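Local coordinates for SusD homolog (Bacteroides thetaiotaomicron VPI-5482, PDB 3IV0), which probably takes part in glycan binding at the bacterial outer membrane, as a SusD-family homologue whose own ligand is not established, at residues A[31-36]-A[135-140]; A[41-46]-A[93-98]; A[127-132]-A[264-269]. All blocks are in the same frame, centred on the assembly; numbering follows the deposited sequence. Where two conformers were deposited one is given.

Contact 1 (A[31-36]-A[135-140])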
# COMPACT_ATOMS: atom_id res chain seq x y z
N ASN A 31 2.87 2.82 15.45
CA ASN A 31 4.25 2.34 15.47
C ASN A 31 4.39 0.89 15.07
O ASN A 31 5.29 0.54 14.32
CB ASN A 31 4.88 2.64 16.85
CG ASN A 31 6.34 2.35 16.90
OD1 ASN A 31 7.11 2.99 16.20
ND2 ASN A 31 6.75 1.35 17.69
N SER A 32 3.53 0.05 15.61
CA SER A 32 3.57 -1.36 15.25
C SER A 32 3.27 -1.57 13.77
O SER A 32 3.94 -2.39 13.14
CB SER A 32 2.63 -2.22 16.11
OG SER A 32 3.11 -2.27 17.45
N PHE A 33 2.31 -0.84 13.21
CA PHE A 33 2.03 -0.97 11.79
C PHE A 33 3.25 -0.54 10.99
O PHE A 33 3.60 -1.19 10.00
CB PHE A 33 0.83 -0.13 11.42
CG PHE A 33 0.39 -0.31 10.01
CD1 PHE A 33 -0.41 -1.39 9.64
CD2 PHE A 33 0.78 0.57 9.04
CE1 PHE A 33 -0.82 -1.55 8.32
CE2 PHE A 33 0.38 0.39 7.72
CZ PHE A 33 -0.41 -0.67 7.38
N ARG A 34 3.92 0.52 11.39
CA ARG A 34 5.13 0.97 10.74
C ARG A 34 6.20 -0.11 10.83
O ARG A 34 6.94 -0.37 9.87
CB ARG A 34 5.62 2.26 11.37
CG ARG A 34 6.99 2.69 10.87
CD ARG A 34 7.30 4.09 11.29
NE ARG A 34 7.25 4.24 12.74
CZ ARG A 34 7.15 5.42 13.35
NH1 ARG A 34 7.08 6.54 12.66
NH2 ARG A 34 7.12 5.45 14.69
N ASN A 35 6.38 -0.72 12.00
CA ASN A 35 7.34 -1.80 12.14
C ASN A 35 7.06 -2.96 11.22
O ASN A 35 8.01 -3.53 10.64
CB ASN A 35 7.42 -2.26 13.60
CG ASN A 35 8.21 -1.31 14.47
OD1 ASN A 35 9.03 -0.56 14.00
ND2 ASN A 35 7.93 -1.37 15.78
N ALA A 36 5.79 -3.33 11.10
CA ALA A 36 5.40 -4.48 10.28
C ALA A 36 5.63 -4.25 8.80
O ALA A 36 5.83 -5.22 8.05
CB ALA A 36 3.95 -4.78 10.50
N TYR A 135 -5.59 -5.80 9.27
CA TYR A 135 -6.24 -6.99 8.75
C TYR A 135 -6.19 -7.00 7.23
O TYR A 135 -5.92 -8.04 6.61
CB TYR A 135 -7.71 -7.10 9.21
CG TYR A 135 -7.83 -7.82 10.54
CD1 TYR A 135 -7.41 -9.12 10.66
CD2 TYR A 135 -8.38 -7.21 11.64
CE1 TYR A 135 -7.50 -9.80 11.86
CE2 TYR A 135 -8.47 -7.88 12.85
CZ TYR A 135 -8.01 -9.16 12.95
OH TYR A 135 -8.08 -9.88 14.15
N PHE A 136 -6.46 -5.87 6.59
CA PHE A 136 -6.38 -5.80 5.13
C PHE A 136 -5.00 -6.15 4.64
O PHE A 136 -4.87 -6.95 3.70
CB PHE A 136 -6.78 -4.44 4.63
CG PHE A 136 -6.68 -4.28 3.13
CD1 PHE A 136 -7.44 -5.06 2.29
CD2 PHE A 136 -5.89 -3.30 2.59
CE1 PHE A 136 -7.39 -4.88 0.91
CE2 PHE A 136 -5.82 -3.13 1.18
CZ PHE A 136 -6.58 -3.94 0.37
N PHE A 137 -3.96 -5.60 5.25
CA PHE A 137 -2.60 -5.89 4.80
C PHE A 137 -2.26 -7.36 4.95
O PHE A 137 -1.56 -7.95 4.08
CB PHE A 137 -1.60 -5.02 5.57
CG PHE A 137 -1.25 -3.73 4.87
CD1 PHE A 137 -2.23 -2.91 4.36
CD2 PHE A 137 0.07 -3.35 4.73
CE1 PHE A 137 -1.88 -1.74 3.71
CE2 PHE A 137 0.42 -2.19 4.07
CZ PHE A 137 -0.58 -1.38 3.57
N ILE A 138 -2.69 -8.01 6.03
CA ILE A 138 -2.36 -9.42 6.18
C ILE A 138 -3.23 -10.33 5.31
O ILE A 138 -2.78 -11.39 4.89
CB ILE A 138 -2.30 -9.89 7.65
CG1 ILE A 138 -3.61 -9.72 8.42
CG2 ILE A 138 -1.13 -9.21 8.35
CD1 ILE A 138 -3.60 -10.37 9.83
N VAL A 139 -4.46 -9.94 5.02
CA VAL A 139 -5.26 -10.71 4.05
C VAL A 139 -4.58 -10.65 2.69
O VAL A 139 -4.45 -11.68 1.98
CB VAL A 139 -6.69 -10.18 3.96
CG1 VAL A 139 -7.38 -10.74 2.70
CG2 VAL A 139 -7.47 -10.60 5.23
N ARG A 140 -4.16 -9.47 2.26
CA ARG A 140 -3.53 -9.36 0.96
C ARG A 140 -2.28 -10.22 0.87
O ARG A 140 -1.94 -10.73 -0.23
CB ARG A 140 -3.13 -7.92 0.62
CG ARG A 140 -4.22 -6.93 0.41
CD ARG A 140 -3.68 -5.70 -0.28
NE ARG A 140 -2.60 -5.08 0.47
CZ ARG A 140 -2.04 -3.92 0.13
NH1 ARG A 140 -2.54 -3.18 -0.86
NH2 ARG A 140 -1.01 -3.46 0.81
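The Phe137 ring carries Phe33 on one face and Arg140 on the other. Phe33 CZ stands 3.7 Å above the plane and over the ring centre, whereas Arg140 NH2 lies on the opposite face, 3.4 Å above the plane and displaced toward the rim. The two phenylalanines form a T-shaped (edge-to-face) pair: their centroids are 5.0 Å apart, their planes meet at 63°, and it is the edge of Phe33 that addresses the face of Phe137. The CZ corner leads, reaching Phe137 CE2 at 3.7 Å, and Phe33 CE1 follows, 4.1 Å from Phe137 CG. Phe33 reaches across because CG lies anti to its backbone N (chi1 -175°), which carries the ring out to the neighbouring helix. In Phe137, chi1 (-93°, well displaced from the staggered value) and chi2 together present the face to the incoming edge.

Both rings are buried, and with the CA atoms of Phe33 and Phe137 9.7 Å apart, this ring pair is the whole contact between segments 31-36 and 135-140. Around it, Phe33 also packs on Met130, Leu133 and Ser134 of helix 117-142, while Arg140 makes a cation-pi contact with Tyr431. The arrangement is an aromatic contact between two helices of the alpha-helical core, consistent with a SusD-family protein, whose sequence family belongs to the TPR clan.

Contact 2 (A[41-46]-A[93-98])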
# COMPACT_ATOMS: atom_id res chain seq x y z
N ARG A 41 10.67 -4.89 8.89
CA ARG A 41 10.58 -5.78 7.70
C ARG A 41 10.40 -4.91 6.46
O ARG A 41 9.69 -3.91 6.51
CB ARG A 41 9.35 -6.70 7.74
CG ARG A 41 9.34 -7.75 8.78
CD ARG A 41 8.76 -7.23 10.11
NE ARG A 41 8.89 -8.20 11.19
CZ ARG A 41 8.04 -9.22 11.37
NH1 ARG A 41 7.01 -9.37 10.55
NH2 ARG A 41 8.22 -10.09 12.36
N PRO A 42 10.99 -5.31 5.32
CA PRO A 42 10.65 -4.64 4.06
C PRO A 42 9.39 -5.23 3.42
O PRO A 42 9.36 -5.54 2.23
CB PRO A 42 11.89 -4.89 3.22
CG PRO A 42 12.33 -6.24 3.65
CD PRO A 42 12.04 -6.31 5.12
N PHE A 43 8.37 -5.39 4.23
CA PHE A 43 7.14 -6.06 3.82
C PHE A 43 6.46 -5.39 2.65
O PHE A 43 6.12 -6.05 1.68
CB PHE A 43 6.18 -6.13 5.02
CG PHE A 43 4.79 -6.59 4.71
CD1 PHE A 43 3.84 -5.68 4.22
CD2 PHE A 43 4.40 -7.90 4.91
CE1 PHE A 43 2.55 -6.10 3.94
CE2 PHE A 43 3.09 -8.30 4.68
CZ PHE A 43 2.18 -7.41 4.16
N LEU A 44 6.24 -4.09 2.74
CA LEU A 44 5.44 -3.42 1.71
C LEU A 44 6.14 -3.43 0.37
O LEU A 44 5.48 -3.71 -0.66
CB LEU A 44 5.06 -2.00 2.15
CG LEU A 44 4.10 -1.24 1.26
CD1 LEU A 44 2.87 -2.07 0.88
CD2 LEU A 44 3.68 -0.00 2.03
N THR A 45 7.43 -3.17 0.30
CA THR A 45 8.04 -3.10 -1.00
C THR A 45 8.30 -4.50 -1.58
O THR A 45 8.12 -4.70 -2.79
CB THR A 45 9.30 -2.19 -1.00
OG1 THR A 45 9.66 -1.88 -2.35
CG2 THR A 45 10.49 -2.82 -0.37
N TYR A 46 8.66 -5.48 -0.76
CA TYR A 46 8.86 -6.83 -1.30
C TYR A 46 7.53 -7.34 -1.84
O TYR A 46 7.49 -7.94 -2.92
CB TYR A 46 9.38 -7.81 -0.25
CG TYR A 46 10.85 -7.81 0.04
CD1 TYR A 46 11.62 -6.68 0.01
CD2 TYR A 46 11.45 -9.01 0.41
CE1 TYR A 46 12.96 -6.73 0.35
CE2 TYR A 46 12.76 -9.09 0.71
CZ TYR A 46 13.51 -7.94 0.69
OH TYR A 46 14.86 -8.06 1.08
N ASP A 93 3.09 -11.63 13.09
CA ASP A 93 3.13 -11.23 14.50
C ASP A 93 3.06 -9.74 14.76
O ASP A 93 2.34 -9.32 15.66
CB ASP A 93 4.37 -11.84 15.23
CG ASP A 93 5.71 -11.37 14.67
OD1 ASP A 93 5.82 -11.14 13.45
OD2 ASP A 93 6.69 -11.24 15.46
N VAL A 94 3.80 -8.93 14.01
CA VAL A 94 3.82 -7.51 14.30
C VAL A 94 2.51 -6.84 13.92
O VAL A 94 2.01 -6.00 14.65
CB VAL A 94 5.01 -6.82 13.65
CG1 VAL A 94 5.01 -5.32 14.02
CG2 VAL A 94 6.32 -7.50 14.09
N PHE A 95 1.89 -7.26 12.82
CA PHE A 95 0.54 -6.77 12.51
C PHE A 95 -0.42 -7.15 13.63
O PHE A 95 -1.30 -6.35 13.99
CB PHE A 95 0.03 -7.36 11.19
CG PHE A 95 0.70 -6.80 9.96
CD1 PHE A 95 0.41 -5.51 9.54
CD2 PHE A 95 1.55 -7.57 9.20
CE1 PHE A 95 1.01 -5.01 8.40
CE2 PHE A 95 2.14 -7.05 8.07
CZ PHE A 95 1.85 -5.82 7.68
N TYR A 96 -0.32 -8.39 14.16
CA TYR A 96 -1.23 -8.74 15.25
C TYR A 96 -0.94 -7.97 16.56
O TYR A 96 -1.86 -7.76 17.35
CB TYR A 96 -1.27 -10.25 15.51
CG TYR A 96 -2.21 -10.95 14.56
CD1 TYR A 96 -3.58 -10.83 14.69
CD2 TYR A 96 -1.73 -11.68 13.50
CE1 TYR A 96 -4.42 -11.42 13.80
CE2 TYR A 96 -2.56 -12.28 12.61
CZ TYR A 96 -3.90 -12.16 12.77
OH TYR A 96 -4.71 -12.77 11.83
N THR A 97 0.27 -7.49 16.75
CA THR A 97 0.53 -6.58 17.88
C THR A 97 -0.32 -5.32 17.71
O THR A 97 -0.95 -4.87 18.66
CB THR A 97 2.02 -6.23 17.99
OG1 THR A 97 2.79 -7.41 18.17
CG2 THR A 97 2.30 -5.25 19.17
N ALA A 98 -0.33 -4.72 16.51
CA ALA A 98 -1.19 -3.60 16.21
C ALA A 98 -2.66 -3.91 16.45
O ALA A 98 -3.39 -3.13 17.06
CB ALA A 98 -0.94 -3.10 14.76
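Phe43 and Phe95 make up the tight, buried part of this contact, while Asp93 and Val94 lie on its solvent side, where they meet the buried Arg41. In the tight part the edge of Phe95 is directed at the face of Phe43, a T-shaped pair with centroids 4.9 Å apart and planes at 68°. Phe95 CZ sits over the centre of the Phe43 ring, and the nearest approach is Phe43 CE2 to Phe95 CE2 at 3.7 Å. Phe43 CD1 lies at the edge of the Phe95 ring, in its plane. Phe43 holds CG anti to its backbone N (chi1 170°), which sends its ring toward helix 93-108. Ala141 and Ile138 of helix 117-142 back this part, touching Phe43 and Phe95 respectively.

On the outer side, the guanidinium of Arg41 has Val94 CG2 over one face, 3.6 Å from Arg41 CZ, the two side chains arriving from opposite directions. Arg41 NH2 also makes a salt bridge with the exposed Asp93, giving a hydrogen bond of 2.8 Å to Asp93 OD1 on its syn lone pair. What is looser here is the bond geometry: it is far from straight (136° at the hydrogen), and the oxygen is tilted out of the guanidinium plane. The bridge is described for one of the two deposited conformers of Arg41. In that conformer NH1 bonds to the carbonyl of Gln91, a second tether just before helix 93-108.

Arg41 and Phe43 flank Pro42, the centre of an inverse gamma turn closed by a weak bond from Phe43 N to Arg41 O. The arrangement is that of a helix start, with proline at the N-cap position of helix 43-50, packed on the first turns of a neighbouring helix.

Contact 3 (A[127-132]-A[264-269])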
# COMPACT_ATOMS: atom_id res chain seq x y z
N ALA A 127 -8.26 3.79 15.94
CA ALA A 127 -7.93 2.42 16.28
C ALA A 127 -8.71 1.45 15.39
O ALA A 127 -8.13 0.43 14.96
CB ALA A 127 -8.25 2.15 17.78
N ILE A 128 -9.98 1.72 15.13
CA ILE A 128 -10.74 0.87 14.21
C ILE A 128 -10.13 0.93 12.82
O ILE A 128 -9.99 -0.11 12.15
CB ILE A 128 -12.19 1.31 14.16
CG1 ILE A 128 -12.86 0.98 15.48
CG2 ILE A 128 -12.95 0.61 12.99
CD1 ILE A 128 -14.14 1.79 15.76
N PHE A 129 -9.74 2.11 12.35
CA PHE A 129 -9.08 2.22 11.07
C PHE A 129 -7.80 1.39 11.02
O PHE A 129 -7.57 0.62 10.07
CB PHE A 129 -8.78 3.68 10.71
CG PHE A 129 -7.94 3.82 9.47
CD1 PHE A 129 -8.53 3.67 8.21
CD2 PHE A 129 -6.58 4.02 9.54
CE1 PHE A 129 -7.76 3.74 7.06
CE2 PHE A 129 -5.81 4.09 8.38
CZ PHE A 129 -6.41 3.97 7.14
N MSE A 130 -6.95 1.50 12.02
CA MSE A 130 -5.69 0.84 12.01
C MSE A 130 -5.84 -0.64 12.15
O MSE A 130 -5.05 -1.39 11.55
CB MSE A 130 -4.76 1.42 13.09
CG MSE A 130 -4.31 2.83 12.71
SE MSE A 130 -3.44 3.06 11.01
CE MSE A 130 -1.94 2.03 11.34
N ARG A 131 -6.82 -1.09 12.90
CA ARG A 131 -7.09 -2.52 12.97
C ARG A 131 -7.51 -3.06 11.62
O ARG A 131 -7.02 -4.12 11.19
CB ARG A 131 -8.16 -2.82 14.02
CG ARG A 131 -8.45 -4.31 14.19
CD ARG A 131 -9.41 -4.59 15.32
NE ARG A 131 -10.72 -4.08 14.97
CZ ARG A 131 -11.74 -3.94 15.81
NH1 ARG A 131 -11.62 -4.28 17.06
NH2 ARG A 131 -12.90 -3.46 15.37
N SER A 132 -8.42 -2.35 10.96
CA SER A 132 -8.88 -2.72 9.62
C SER A 132 -7.76 -2.69 8.61
O SER A 132 -7.67 -3.59 7.75
CB SER A 132 -10.02 -1.84 9.15
OG SER A 132 -11.09 -1.91 10.10
N GLY A 264 -1.91 13.41 -0.14
CA GLY A 264 -1.83 12.18 0.64
C GLY A 264 -3.18 11.82 1.23
O GLY A 264 -3.94 12.69 1.67
N LEU A 265 -3.52 10.53 1.25
CA LEU A 265 -4.71 10.06 1.96
C LEU A 265 -4.28 9.25 3.19
O LEU A 265 -4.94 9.37 4.23
CB LEU A 265 -5.66 9.26 1.06
CG LEU A 265 -6.30 10.08 -0.06
CD1 LEU A 265 -7.15 9.17 -0.95
CD2 LEU A 265 -7.10 11.25 0.44
N PHE A 266 -3.29 8.37 3.11
CA PHE A 266 -2.75 7.74 4.33
C PHE A 266 -1.29 7.50 4.08
O PHE A 266 -0.90 6.99 3.01
CB PHE A 266 -3.48 6.46 4.76
CG PHE A 266 -3.00 5.96 6.08
CD1 PHE A 266 -3.22 6.75 7.21
CD2 PHE A 266 -2.20 4.86 6.19
CE1 PHE A 266 -2.70 6.37 8.43
CE2 PHE A 266 -1.66 4.49 7.42
CZ PHE A 266 -1.91 5.27 8.53
N GLU A 267 -0.47 7.79 5.08
CA GLU A 267 0.99 7.69 5.01
C GLU A 267 1.53 7.09 6.29
O GLU A 267 0.95 7.30 7.35
CB GLU A 267 1.60 9.08 4.77
CG GLU A 267 0.91 9.85 3.67
CD GLU A 267 1.38 11.28 3.52
OE1 GLU A 267 2.26 11.73 4.29
OE2 GLU A 267 0.81 11.96 2.64
N ILE A 268 2.63 6.36 6.17
CA ILE A 268 3.40 5.85 7.29
C ILE A 268 4.52 6.84 7.54
O ILE A 268 5.26 7.20 6.62
CB ILE A 268 3.99 4.45 6.96
CG1 ILE A 268 2.89 3.43 6.64
CG2 ILE A 268 4.83 3.92 8.14
CD1 ILE A 268 3.35 2.19 5.85
N ALA A 269 4.65 7.34 8.77
CA ALA A 269 5.55 8.41 9.08
C ALA A 269 7.00 7.96 9.16
O ALA A 269 7.32 6.97 9.82
CB ALA A 269 5.13 9.04 10.45
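Phe266, at a classic beta bulge, receives two side chains of helix 117-142: Phe129 in a T-shaped aromatic pair and Met130 in a Met-aromatic contact. The edge of Phe129 points at the face of Phe266, with centroids 5.1 Å apart and planes at 65°. Phe129 CE2 is the atom that touches, standing 3.8 Å above the Phe266 plane over the ring centre and 3.9 Å from Phe266 CE1. Met130, a selenomethionine, comes in obliquely: its SE is 3.7 Å from Phe266 CZ and 4.6 Å from the ring centroid, on a line 50° off the ring normal. Its chi1 and the bend at chi2 (-55°) place the selenium beside the ring, and chi3 sets only where CE goes.

The next shell packs around these groups. Phe129 packs on Ala200, and Met130 is bounded by Ile29 and Tyr30 of helix 19-39. On the other side the bulge sets Leu265 and Phe266 together opposite Phe365, and both make backbone hydrogen bonds with that residue of strand 362-366. Phe266 thus joins a two-stranded antiparallel sheet to the helical core. Further out, Glu267 OE1 accepts bonds from Gly260 N and Asn361 ND2. Within the helix, Ile128 O takes two donors from one residue: Ser132 N at 3.0 Å and Ser132 OG at 2.9 Å, which approach from opposite faces of the carbonyl plane.

How the contacts relate
From the N terminus, helix 19-39 supplies the first segment of contact 1, and 41-46 follows almost at once to open contact 2. Contact 2 closes first, at 93-98, and so lies entirely within the span of contact 1. Before contact 1 closes at 135-140, helix 117-142 has already opened contact 3 at 127-132; contact 3 closes only at 264-269, so contacts 1 and 3 cross, whereas 2 and 3 run in series. Contact 3 and a probable Arg34 NH1 to Ala269 O hydrogen bond tie helices 117-142 and 19-39 to the strand, while contact 2 adds helices 43-50 and 93-108 to the same core through contact 1, Ile138 CG2 lying 3.3 Å from Phe95 CD2.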